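Local coordinates for PlaB phospholipase (Legionella pneumophila, PDB 6ZTH), which probably hydrolyses phospholipids and binds NAD(+), which is held partly between subunits of its four-chain assembly, at residues K199-F204 and G268-I273; N320-F325 and I336-S341; V194-K199 and A224-N229; I19-W24 and C96-T101. All blocks are in the same frame, centred on the assembly; numbering follows the deposited sequence.

Contacts 3 and 4 both reach the same parallel sheet, their centres 14 Å apart and their nearest atoms about 7 Å apart, while contact 1 joins two loops that follow strands of that sheet and reaches the NAD site, and contact 2 lies at the base of a hairpin beside it. Contact 1 shares Lys199 with contact 3, and its Ile273 packs on both contact 3, at Leu195, and contact 4, at His99. The polar tie between contacts 1 and 2 is a long, weak ion pair, Arg202 NE to Glu324 OE1 at 3.5 Å. Arg202 bonds the nicotinamide amide directly, whereas the side chains of Thr337 in contact 2 and Trp24 in contact 4 stay about 10 and 14 Å from a bound NAD.

Contact 1: K199-F204 and G268-I273. With NAD (nicotinamide-adenine-dinucleotide), chain H.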
# COMPACT_ATOMS: atom_id res chain seq x y z
N LYS D 199 31.67 -7.00 19.65
CA LYS D 199 32.54 -5.89 19.28
C LYS D 199 32.04 -5.22 18.01
O LYS D 199 31.71 -5.89 17.03
CB LYS D 199 33.99 -6.34 19.09
CG LYS D 199 34.98 -5.19 19.13
CD LYS D 199 36.37 -5.61 18.67
CE LYS D 199 37.46 -5.04 19.57
NZ LYS D 199 37.86 -3.67 19.14
N ILE D 200 32.02 -3.89 18.02
CA ILE D 200 31.64 -3.09 16.87
C ILE D 200 32.91 -2.80 16.07
O ILE D 200 33.86 -2.22 16.60
CB ILE D 200 30.94 -1.79 17.29
CG1 ILE D 200 29.72 -2.11 18.15
CG2 ILE D 200 30.57 -0.97 16.07
CD1 ILE D 200 28.52 -2.62 17.37
N ASP D 201 32.92 -3.21 14.80
CA ASP D 201 33.98 -2.80 13.88
C ASP D 201 33.67 -1.35 13.50
O ASP D 201 32.98 -1.08 12.51
CB ASP D 201 34.05 -3.71 12.67
CG ASP D 201 35.27 -3.45 11.81
OD1 ASP D 201 35.96 -2.43 12.04
OD2 ASP D 201 35.55 -4.26 10.90
N ARG D 202 34.19 -0.41 14.29
CA ARG D 202 33.83 0.99 14.16
C ARG D 202 34.15 1.58 12.80
O ARG D 202 33.67 2.68 12.49
CB ARG D 202 34.55 1.81 15.24
CG ARG D 202 34.32 1.31 16.66
CD ARG D 202 33.71 2.38 17.55
NE ARG D 202 32.95 1.80 18.65
CZ ARG D 202 31.62 1.78 18.73
NH1 ARG D 202 30.87 2.31 17.77
NH2 ARG D 202 31.04 1.22 19.79
N GLN D 203 34.92 0.88 11.97
CA GLN D 203 35.35 1.45 10.70
C GLN D 203 34.24 1.47 9.65
O GLN D 203 34.23 2.35 8.79
CB GLN D 203 36.56 0.68 10.16
CG GLN D 203 37.32 1.39 9.05
CD GLN D 203 38.58 0.64 8.60
OE1 GLN D 203 39.51 1.25 8.08
NE2 GLN D 203 38.59 -0.67 8.80
N PHE D 204 33.30 0.51 9.71
CA PHE D 204 32.29 0.37 8.67
C PHE D 204 30.92 0.88 9.12
O PHE D 204 29.92 0.61 8.45
CB PHE D 204 32.15 -1.09 8.22
CG PHE D 204 33.46 -1.81 7.99
CD1 PHE D 204 34.66 -1.13 7.86
CD2 PHE D 204 33.48 -3.19 7.87
CE1 PHE D 204 35.85 -1.80 7.65
CE2 PHE D 204 34.66 -3.87 7.66
CZ PHE D 204 35.85 -3.18 7.55
N GLY D 268 34.35 -9.40 8.48
CA GLY D 268 35.53 -8.61 8.19
C GLY D 268 36.81 -9.28 8.64
O GLY D 268 36.87 -9.82 9.75
N LYS D 269 37.84 -9.24 7.79
CA LYS D 269 39.11 -9.85 8.13
C LYS D 269 39.77 -9.19 9.33
O LYS D 269 40.71 -9.76 9.90
CB LYS D 269 40.06 -9.79 6.93
CG LYS D 269 41.36 -10.56 7.13
CD LYS D 269 41.82 -11.26 5.85
CE LYS D 269 42.35 -12.66 6.14
NZ LYS D 269 41.28 -13.69 6.08
N ASN D 270 39.31 -8.01 9.74
CA ASN D 270 39.92 -7.32 10.87
C ASN D 270 39.56 -8.01 12.19
O ASN D 270 40.44 -8.39 12.96
CB ASN D 270 39.49 -5.86 10.89
CG ASN D 270 40.07 -5.09 12.06
OD1 ASN D 270 41.07 -5.51 12.66
ND2 ASN D 270 39.45 -3.97 12.41
N ILE D 271 38.27 -8.18 12.46
CA ILE D 271 37.82 -8.73 13.73
C ILE D 271 36.54 -9.54 13.56
O ILE D 271 35.78 -9.71 14.52
CB ILE D 271 37.62 -7.62 14.78
CG1 ILE D 271 36.62 -6.59 14.25
CG2 ILE D 271 38.95 -6.95 15.11
CD1 ILE D 271 36.08 -5.68 15.32
N GLY D 272 36.30 -10.04 12.36
CA GLY D 272 35.15 -10.91 12.14
C GLY D 272 35.25 -12.17 12.97
O GLY D 272 36.31 -12.81 13.02
N ILE D 273 34.15 -12.55 13.63
CA ILE D 273 34.18 -13.69 14.54
C ILE D 273 34.80 -14.91 13.86
O ILE D 273 35.55 -15.67 14.48
CB ILE D 273 32.76 -14.01 15.06
CG1 ILE D 273 32.80 -15.24 15.96
CG2 ILE D 273 31.80 -14.22 13.89
CD1 ILE D 273 31.56 -15.41 16.82
PA NAD H . 24.32 8.09 16.92
O1A NAD H . 25.58 7.63 16.24
O2A NAD H . 23.78 6.99 17.81
O5B NAD H . 23.20 8.50 15.79
C5B NAD H . 21.92 8.90 16.24
C4B NAD H . 20.94 9.06 15.01
O4B NAD H . 21.55 10.09 14.01
C3B NAD H . 20.85 7.98 14.34
O3B NAD H . 19.54 7.94 13.67
C2B NAD H . 22.05 8.04 13.20
O2B NAD H . 21.74 7.12 12.10
C1B NAD H . 22.01 9.25 12.79
N9A NAD H . 23.32 9.82 12.29
C8A NAD H . 24.47 9.55 12.91
N7A NAD H . 25.46 10.18 12.26
C5A NAD H . 24.92 10.86 11.24
C6A NAD H . 25.47 11.67 10.26
N6A NAD H . 26.88 12.06 10.02
N1A NAD H . 24.70 12.23 9.35
C2A NAD H . 23.36 12.02 9.37
N3A NAD H . 22.80 11.22 10.33
C4A NAD H . 23.59 10.65 11.25
O3 NAD H . 24.63 9.44 17.83
PN NAD H . 26.13 9.98 18.20
O1N NAD H . 26.89 8.89 18.93
O2N NAD H . 25.99 11.21 19.08
O5D NAD H . 26.93 10.39 16.81
C5D NAD H . 28.06 11.23 16.94
C4D NAD H . 29.08 10.87 15.87
O4D NAD H . 29.71 9.78 16.21
C3D NAD H . 28.29 10.58 14.44
O3D NAD H . 29.05 11.23 13.34
C2D NAD H . 28.27 9.35 14.29
O2D NAD H . 28.33 9.03 12.81
C1D NAD H . 29.58 8.84 15.04
N1N NAD H . 29.46 7.57 15.49
C2N NAD H . 30.33 6.63 15.04
C3N NAD H . 30.23 5.31 15.50
C7N NAD H . 31.23 4.23 14.97
O7N NAD H . 31.29 3.18 15.48
N7N NAD H . 32.10 4.56 13.82
C4N NAD H . 29.26 4.96 16.39
C5N NAD H . 28.39 5.91 16.84
C6N NAD H . 28.49 7.23 16.39
O HOH W 1 36.15 -6.64 10.76
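Asp201 and Ile271 touch through carbon atoms, yet their polar link is made at second hand: no hydrogen bond spans the segments, and a single water gives its proton to Asp201 OD2 (2.5 Å) and accepts from the backbone N of Ile271 (3.1 Å). The setting is a pair of loops that follow the neighbouring parallel strands 191-197 and 257-261, with Asp201 at the centre of an inverse gamma turn. Ile271 is the main apolar partner, touching both Lys199 and Asp201. Its CG1 is set between the backbone N and the carbonyl carbon (chi1 57°), which throws CD1 forward to the backbone of the turn, 3.8 Å from Asp201 CA. The side chain of Lys199 runs at about a right angle to this isoleucine, and the fit there is tight, CD of Lys199 to CD1 of Ile271 being 3.4 Å. Asn270 is only a polar neighbour, its amide turned 70° from the Asp201 carboxylate. Within its own segment Asp201 also lays OD2 over the rim of the Phe204 ring, 3.4 Å above the plane.

The far side of the turn meets NAD, whose carboxamide is held at both ends by Arg202. The approach of NH1 to O7N is so short that its exact length is doubtful. Ile200 CB sits over one face of the guanidinium, and Tyr335 adds a cation-pi contact. Glu370, Leu362 and Gly376 of the second subunit bond the same ligand. The amide nitrogen N7N of NAD donates to the backbone O of Arg202 over 2.8 Å, with an N-H...O angle of 167°.

Contact 2: N320-F325 and I336-S341; sequences NEHKEF and ITNRYS
Lys323 and Ile336 form an antiparallel non-hydrogen-bonded pair, CA to CA 5.0 Å, at the open end of the beta hairpin made by strands 323-327 and 332-336, and just beyond it Thr337 N donates to His322 O over 3.0 Å. Glu321 is the first residue past helix 300-320, so the link between helix and first strand is bonded as soon as the helix ends. Thr337 carries much of this: its OG1 donates to Glu321 O at 2.6 Å, approaching from above the carbonyl plane and not along a lone pair. The Glu321 carboxylate is turned to another partner, the backbone N of Gly263.

His322 bonds the same threonine through its backbone oxygen. With CG anti to the backbone N (chi1 168°), the ring lies alongside Ile336, pointing the same way, and CE1 comes within 3.6 Å of Ile336 CG2. ND1 gives its proton to Thr337 O at 3.3 Å; the oxygen lies in the ring plane, while the nitrogen stands 61° out of the carbonyl plane. This bond should limit the ring's rotation. On one face of the imidazole rests the aliphatic part of Lys323, whose CG also presses closely on Ile336 CD1, at 3.3 Å.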
# COMPACT_ATOMS: atom_id res chain seq x y z
N ASN D 320 35.17 -6.35 30.49
CA ASN D 320 36.27 -5.65 29.84
C ASN D 320 35.81 -4.73 28.72
O ASN D 320 36.52 -3.78 28.38
CB ASN D 320 37.28 -6.66 29.29
CG ASN D 320 38.29 -7.11 30.33
OD1 ASN D 320 38.42 -8.31 30.60
ND2 ASN D 320 39.01 -6.16 30.91
N GLU D 321 34.65 -5.00 28.12
CA GLU D 321 34.13 -4.21 27.02
C GLU D 321 33.00 -3.28 27.45
O GLU D 321 32.28 -2.75 26.60
CB GLU D 321 33.66 -5.13 25.89
CG GLU D 321 34.78 -5.57 24.97
CD GLU D 321 34.50 -6.90 24.29
OE1 GLU D 321 33.31 -7.22 24.07
OE2 GLU D 321 35.47 -7.62 23.97
N HIS D 322 32.82 -3.08 28.76
CA HIS D 322 31.78 -2.16 29.23
C HIS D 322 32.07 -0.73 28.79
O HIS D 322 31.15 0.02 28.46
CB HIS D 322 31.67 -2.24 30.75
CG HIS D 322 30.85 -1.14 31.35
ND1 HIS D 322 29.66 -0.71 30.80
CD2 HIS D 322 31.03 -0.40 32.47
CE1 HIS D 322 29.16 0.26 31.54
NE2 HIS D 322 29.97 0.46 32.56
N LYS D 323 33.35 -0.34 28.76
CA LYS D 323 33.74 1.02 28.44
C LYS D 323 34.87 0.99 27.42
O LYS D 323 35.91 0.36 27.66
CB LYS D 323 34.19 1.78 29.69
CG LYS D 323 33.05 2.44 30.45
CD LYS D 323 33.58 3.23 31.64
CE LYS D 323 32.55 3.32 32.76
NZ LYS D 323 32.99 2.57 33.97
N GLU D 324 34.67 1.66 26.29
CA GLU D 324 35.69 1.80 25.26
C GLU D 324 35.88 3.28 24.95
O GLU D 324 34.90 4.03 24.90
CB GLU D 324 35.31 1.04 23.98
CG GLU D 324 36.50 0.56 23.17
CD GLU D 324 36.21 0.46 21.68
OE1 GLU D 324 35.04 0.68 21.28
OE2 GLU D 324 37.14 0.16 20.92
N PHE D 325 37.13 3.68 24.73
CA PHE D 325 37.47 5.07 24.47
C PHE D 325 38.27 5.13 23.17
O PHE D 325 39.39 4.60 23.11
CB PHE D 325 38.28 5.67 25.62
CG PHE D 325 37.54 5.71 26.93
CD1 PHE D 325 37.19 4.54 27.58
CD2 PHE D 325 37.19 6.92 27.52
CE1 PHE D 325 36.51 4.57 28.77
CE2 PHE D 325 36.51 6.95 28.72
CZ PHE D 325 36.17 5.77 29.35
N ILE D 336 29.58 3.13 25.89
CA ILE D 336 29.13 2.29 27.00
C ILE D 336 28.31 1.15 26.42
O ILE D 336 27.34 1.39 25.68
CB ILE D 336 28.30 3.10 28.02
CG1 ILE D 336 29.21 4.05 28.80
CG2 ILE D 336 27.56 2.16 28.95
CD1 ILE D 336 29.89 3.42 30.00
N THR D 337 28.69 -0.08 26.75
CA THR D 337 27.95 -1.27 26.34
C THR D 337 27.71 -2.12 27.58
O THR D 337 28.66 -2.51 28.26
CB THR D 337 28.71 -2.07 25.28
OG1 THR D 337 29.80 -2.77 25.89
CG2 THR D 337 29.24 -1.15 24.19
N ASN D 338 26.44 -2.40 27.86
CA ASN D 338 26.03 -3.18 29.02
C ASN D 338 25.47 -4.53 28.55
O ASN D 338 25.79 -5.00 27.44
CB ASN D 338 25.02 -2.37 29.83
CG ASN D 338 25.66 -1.18 30.52
OD1 ASN D 338 26.77 -1.27 31.03
ND2 ASN D 338 24.95 -0.06 30.54
N ARG D 339 24.65 -5.16 29.39
CA ARG D 339 23.96 -6.39 29.05
C ARG D 339 22.48 -6.08 28.83
O ARG D 339 21.89 -5.30 29.58
CB ARG D 339 24.14 -7.43 30.16
CG ARG D 339 25.60 -7.74 30.49
CD ARG D 339 25.85 -7.80 31.99
NE ARG D 339 25.11 -8.89 32.63
CZ ARG D 339 25.56 -10.13 32.78
NH1 ARG D 339 26.76 -10.47 32.32
NH2 ARG D 339 24.81 -11.04 33.38
N TYR D 340 21.90 -6.69 27.80
CA TYR D 340 20.57 -6.34 27.35
C TYR D 340 19.70 -7.58 27.23
O TYR D 340 20.19 -8.71 27.20
CB TYR D 340 20.63 -5.62 25.99
CG TYR D 340 21.54 -4.41 25.98
CD1 TYR D 340 22.92 -4.55 25.89
CD2 TYR D 340 21.02 -3.13 26.07
CE1 TYR D 340 23.75 -3.45 25.88
CE2 TYR D 340 21.84 -2.02 26.07
CZ TYR D 340 23.21 -2.18 25.97
OH TYR D 340 24.03 -1.08 25.97
N SER D 341 18.39 -7.35 27.17
CA SER D 341 17.40 -8.40 27.02
C SER D 341 16.42 -8.03 25.92
O SER D 341 16.13 -6.85 25.71
CB SER D 341 16.64 -8.65 28.33
OG SER D 341 17.54 -8.92 29.40

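Contact 3: V194-K199 and A224-N229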
# COMPACT_ATOMS: atom_id res chain seq x y z
N VAL D 194 26.36 -21.94 21.05
CA VAL D 194 26.22 -20.57 20.56
C VAL D 194 27.43 -19.79 21.05
O VAL D 194 27.58 -19.57 22.26
CB VAL D 194 24.92 -19.91 21.03
CG1 VAL D 194 24.96 -18.42 20.73
CG2 VAL D 194 23.72 -20.54 20.36
N LEU D 195 28.29 -19.37 20.13
CA LEU D 195 29.51 -18.63 20.45
C LEU D 195 29.50 -17.32 19.65
O LEU D 195 29.80 -17.33 18.45
CB LEU D 195 30.76 -19.44 20.11
CG LEU D 195 31.15 -20.60 21.02
CD1 LEU D 195 32.39 -21.28 20.44
CD2 LEU D 195 31.41 -20.13 22.43
N THR D 196 29.20 -16.21 20.31
CA THR D 196 29.06 -14.92 19.65
C THR D 196 30.05 -13.91 20.22
O THR D 196 30.75 -14.16 21.20
CB THR D 196 27.62 -14.40 19.79
OG1 THR D 196 27.35 -13.41 18.78
CG2 THR D 196 27.39 -13.79 21.18
N GLY D 197 30.10 -12.74 19.57
CA GLY D 197 30.86 -11.61 20.06
C GLY D 197 30.01 -10.36 20.08
O GLY D 197 28.89 -10.33 19.57
N GLN D 198 30.57 -9.30 20.69
CA GLN D 198 29.83 -8.06 20.85
C GLN D 198 30.67 -6.83 20.50
O GLN D 198 30.40 -5.73 21.00
CB GLN D 198 29.29 -7.92 22.28
CG GLN D 198 30.35 -7.63 23.34
CD GLN D 198 29.73 -7.21 24.67
OE1 GLN D 198 28.77 -7.82 25.13
NE2 GLN D 198 30.28 -6.17 25.27
N LYS D 199 31.67 -7.00 19.65
CA LYS D 199 32.54 -5.89 19.28
C LYS D 199 32.04 -5.22 18.01
O LYS D 199 31.71 -5.89 17.03
CB LYS D 199 33.99 -6.34 19.09
CG LYS D 199 34.98 -5.19 19.13
CD LYS D 199 36.37 -5.61 18.67
CE LYS D 199 37.46 -5.04 19.57
NZ LYS D 199 37.86 -3.67 19.14
N ALA D 224 21.40 -10.59 22.53
CA ALA D 224 20.17 -11.21 23.01
C ALA D 224 19.55 -12.14 21.97
O ALA D 224 18.82 -13.06 22.35
CB ALA D 224 19.15 -10.13 23.39
N ALA D 225 19.84 -11.93 20.69
CA ALA D 225 19.22 -12.71 19.63
C ALA D 225 19.96 -14.01 19.32
O ALA D 225 19.38 -14.89 18.68
CB ALA D 225 19.14 -11.87 18.35
N THR D 226 21.21 -14.15 19.76
CA THR D 226 22.00 -15.32 19.41
C THR D 226 21.66 -16.53 20.27
O THR D 226 21.82 -17.67 19.82
CB THR D 226 23.49 -15.01 19.58
OG1 THR D 226 24.27 -15.98 18.87
CG2 THR D 226 23.88 -15.03 21.06
N ASN D 227 21.17 -16.30 21.48
CA ASN D 227 21.16 -17.32 22.52
C ASN D 227 19.92 -18.20 22.44
O ASN D 227 18.84 -17.73 22.10
CB ASN D 227 21.26 -16.63 23.88
CG ASN D 227 21.36 -17.61 25.02
OD1 ASN D 227 22.26 -18.44 25.07
ND2 ASN D 227 20.42 -17.52 25.96
N MSE D 228 20.11 -19.47 22.76
CA MSE D 228 19.01 -20.43 22.69
C MSE D 228 18.49 -20.83 24.07
O MSE D 228 17.60 -21.67 24.17
CB MSE D 228 19.46 -21.69 21.94
CG MSE D 228 19.80 -21.46 20.48
SE MSE D 228 18.29 -20.83 19.41
CE MSE D 228 17.38 -22.53 19.15
N ASN D 229 19.04 -20.23 25.12
CA ASN D 229 18.44 -20.34 26.45
C ASN D 229 17.46 -19.18 26.56
O ASN D 229 17.79 -18.09 27.03
CB ASN D 229 19.49 -20.28 27.56
CG ASN D 229 20.66 -21.19 27.29
OD1 ASN D 229 20.63 -22.39 27.58
ND2 ASN D 229 21.73 -20.62 26.73
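Val194 opens the strand segment with its methyls pressed on the end of the short helix 223-226 and on the turn after it. CG1, anti to the backbone N (chi1 168°), reaches Thr226 OG1 at 3.1 Å, and the two side chains run antiparallel alongside one another. CG2 goes instead to Met228, a selenomethionine in this crystal, crossing it at about a right angle and meeting its CG at 4.0 Å. Both methyls also lie near the carbonyl oxygen of Thr226, the closer being CG1 at 3.4 Å; that buried oxygen is satisfied by Asn133 ND2.

Leu195 turns to the other side of the sheet, where Trp290 and Cys294 of helix 286-295 receive it. Thr196 returns to the shared side. Its CG2, in the position between the backbone N and the carbonyl carbon, meets Thr226 CG2 at 3.7 Å, a methyl-to-methyl contact; the two hydroxyl oxygens, Thr196 OG1 and Thr226 OG1, stay 4.0 Å apart and make no hydrogen bond. Thr226 thus fits against Val194 and Thr196 together, two residues on one side of the strand. Beyond Gly197 the chain departs, and Gln198 joins Gln318 through OE1.

In the facing turn, Asn229 ND2 donates to Asn227 OD1 over 2.8 Å. With Leu195 on helix 286-295 and Val194 and Thr196 on the short helix end, the arrangement is consistent with the central parallel sheet of an alpha/beta-hydrolase-like domain.

Contact 4: I19-W24 and C96-T101; sequences IFVHGW and CITHST
Cys96 begins a ladder of parallel pairing with Ile19, its CA giving a CH...O contact to Ile19 O and its SG lying on the same face of the sheet as that isoleucine. Ile97 then uses both backbone groups: its N donates to Ile19 O (3.1 Å) and its O accepts from Val21 N (3.2 Å). On the opposite face, its CG2 lies 3.7 Å from Phe20 CE2, the two side chains running side by side. Thr98 pairs with Val21, and His99 N closes the ladder on Val21 O at 3.2 Å.

At Ser100 the backbone turns sharply, with phi 61° and psi -133°. Strand, Thr-His-Ser-Thr-Gly sequence and following helix 102-113 together match the nucleophile elbow of alpha/beta-hydrolases, so Ser100 is probably the nucleophile. Gly23, lacking a side chain, lets its CA lie 3.3 Å from Ser100 OG. His22 ND1 donates to Gly23 O in the ring plane and on a carbonyl lone pair (2.6 Å), steadying this loop. Thr101 brings CG2 to the edge of the Trp24 indole, 3.7 Å from Trp24 CB, and bonds Tyr60 OH through OG1.

Strands 55-60 and 123-128 flank the pair; helix 35-44 packs on Phe20 and Ile97, while Ile470 and Phe468 of the third subunit reach Ile19 and Val21.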
# COMPACT_ATOMS: atom_id res chain seq x y z
N ILE D 19 31.10 -29.51 8.50
CA ILE D 19 30.46 -28.81 7.40
C ILE D 19 30.25 -27.36 7.82
O ILE D 19 29.51 -27.09 8.77
CB ILE D 19 29.12 -29.46 7.01
CG1 ILE D 19 29.33 -30.91 6.58
CG2 ILE D 19 28.44 -28.65 5.90
CD1 ILE D 19 28.05 -31.64 6.22
N PHE D 20 30.89 -26.44 7.10
CA PHE D 20 30.67 -25.02 7.30
C PHE D 20 29.49 -24.56 6.46
O PHE D 20 29.37 -24.92 5.28
CB PHE D 20 31.91 -24.21 6.93
CG PHE D 20 33.09 -24.46 7.82
CD1 PHE D 20 33.92 -25.55 7.60
CD2 PHE D 20 33.38 -23.61 8.87
CE1 PHE D 20 35.01 -25.78 8.42
CE2 PHE D 20 34.47 -23.83 9.69
CZ PHE D 20 35.29 -24.92 9.46
N VAL D 21 28.61 -23.76 7.06
CA VAL D 21 27.56 -23.06 6.33
C VAL D 21 27.59 -21.60 6.75
O VAL D 21 27.69 -21.29 7.95
CB VAL D 21 26.17 -23.68 6.57
CG1 VAL D 21 25.82 -23.70 8.04
CG2 VAL D 21 25.11 -22.92 5.77
N HIS D 22 27.52 -20.71 5.78
CA HIS D 22 27.76 -19.29 5.99
C HIS D 22 26.45 -18.57 6.31
O HIS D 22 25.40 -19.19 6.48
CB HIS D 22 28.44 -18.70 4.76
CG HIS D 22 27.71 -18.98 3.48
ND1 HIS D 22 26.58 -18.29 3.11
CD2 HIS D 22 27.95 -19.88 2.50
CE1 HIS D 22 26.16 -18.75 1.94
NE2 HIS D 22 26.97 -19.72 1.56
N GLY D 23 26.52 -17.24 6.38
CA GLY D 23 25.34 -16.42 6.56
C GLY D 23 24.83 -15.87 5.24
O GLY D 23 25.21 -16.31 4.15
N TRP D 24 23.94 -14.90 5.34
CA TRP D 24 23.41 -14.23 4.16
C TRP D 24 24.42 -13.20 3.65
O TRP D 24 25.28 -12.71 4.39
CB TRP D 24 22.07 -13.57 4.48
CG TRP D 24 22.24 -12.16 4.88
CD1 TRP D 24 22.38 -11.68 6.15
CD2 TRP D 24 22.32 -11.03 4.01
NE1 TRP D 24 22.53 -10.32 6.12
CE2 TRP D 24 22.51 -9.90 4.82
CE3 TRP D 24 22.25 -10.87 2.62
CZ2 TRP D 24 22.63 -8.62 4.29
CZ3 TRP D 24 22.38 -9.61 2.10
CH2 TRP D 24 22.55 -8.50 2.93
N CYS D 96 28.47 -29.36 12.58
CA CYS D 96 28.11 -28.17 11.82
C CYS D 96 28.67 -26.93 12.49
O CYS D 96 28.46 -26.72 13.69
CB CYS D 96 26.60 -28.04 11.67
SG CYS D 96 25.99 -28.48 10.04
N ILE D 97 29.38 -26.11 11.72
CA ILE D 97 29.89 -24.82 12.18
C ILE D 97 29.26 -23.77 11.28
O ILE D 97 29.54 -23.73 10.07
CB ILE D 97 31.42 -24.75 12.13
CG1 ILE D 97 32.02 -25.65 13.21
CG2 ILE D 97 31.90 -23.32 12.30
CD1 ILE D 97 33.45 -26.08 12.93
N THR D 98 28.40 -22.93 11.85
CA THR D 98 27.62 -21.97 11.09
C THR D 98 27.96 -20.55 11.50
O THR D 98 28.51 -20.30 12.57
CB THR D 98 26.11 -22.20 11.28
OG1 THR D 98 25.71 -21.71 12.57
CG2 THR D 98 25.77 -23.68 11.18
N HIS D 99 27.62 -19.61 10.62
CA HIS D 99 27.79 -18.19 10.88
C HIS D 99 26.57 -17.45 10.34
O HIS D 99 26.16 -17.69 9.20
CB HIS D 99 29.07 -17.65 10.24
CG HIS D 99 29.23 -16.16 10.38
ND1 HIS D 99 29.01 -15.30 9.33
CD2 HIS D 99 29.58 -15.40 11.43
CE1 HIS D 99 29.22 -14.06 9.74
NE2 HIS D 99 29.57 -14.09 11.01
N SER D 100 26.01 -16.56 11.16
CA SER D 100 24.88 -15.71 10.77
C SER D 100 23.71 -16.61 10.40
O SER D 100 23.41 -17.55 11.15
CB SER D 100 25.36 -14.74 9.68
OG SER D 100 24.28 -14.29 8.87
N THR D 101 23.02 -16.38 9.27
CA THR D 101 21.77 -17.08 9.01
C THR D 101 21.95 -18.58 8.87
O THR D 101 20.97 -19.33 8.97
CB THR D 101 21.11 -16.53 7.74
OG1 THR D 101 21.81 -17.02 6.58
CG2 THR D 101 21.13 -15.01 7.73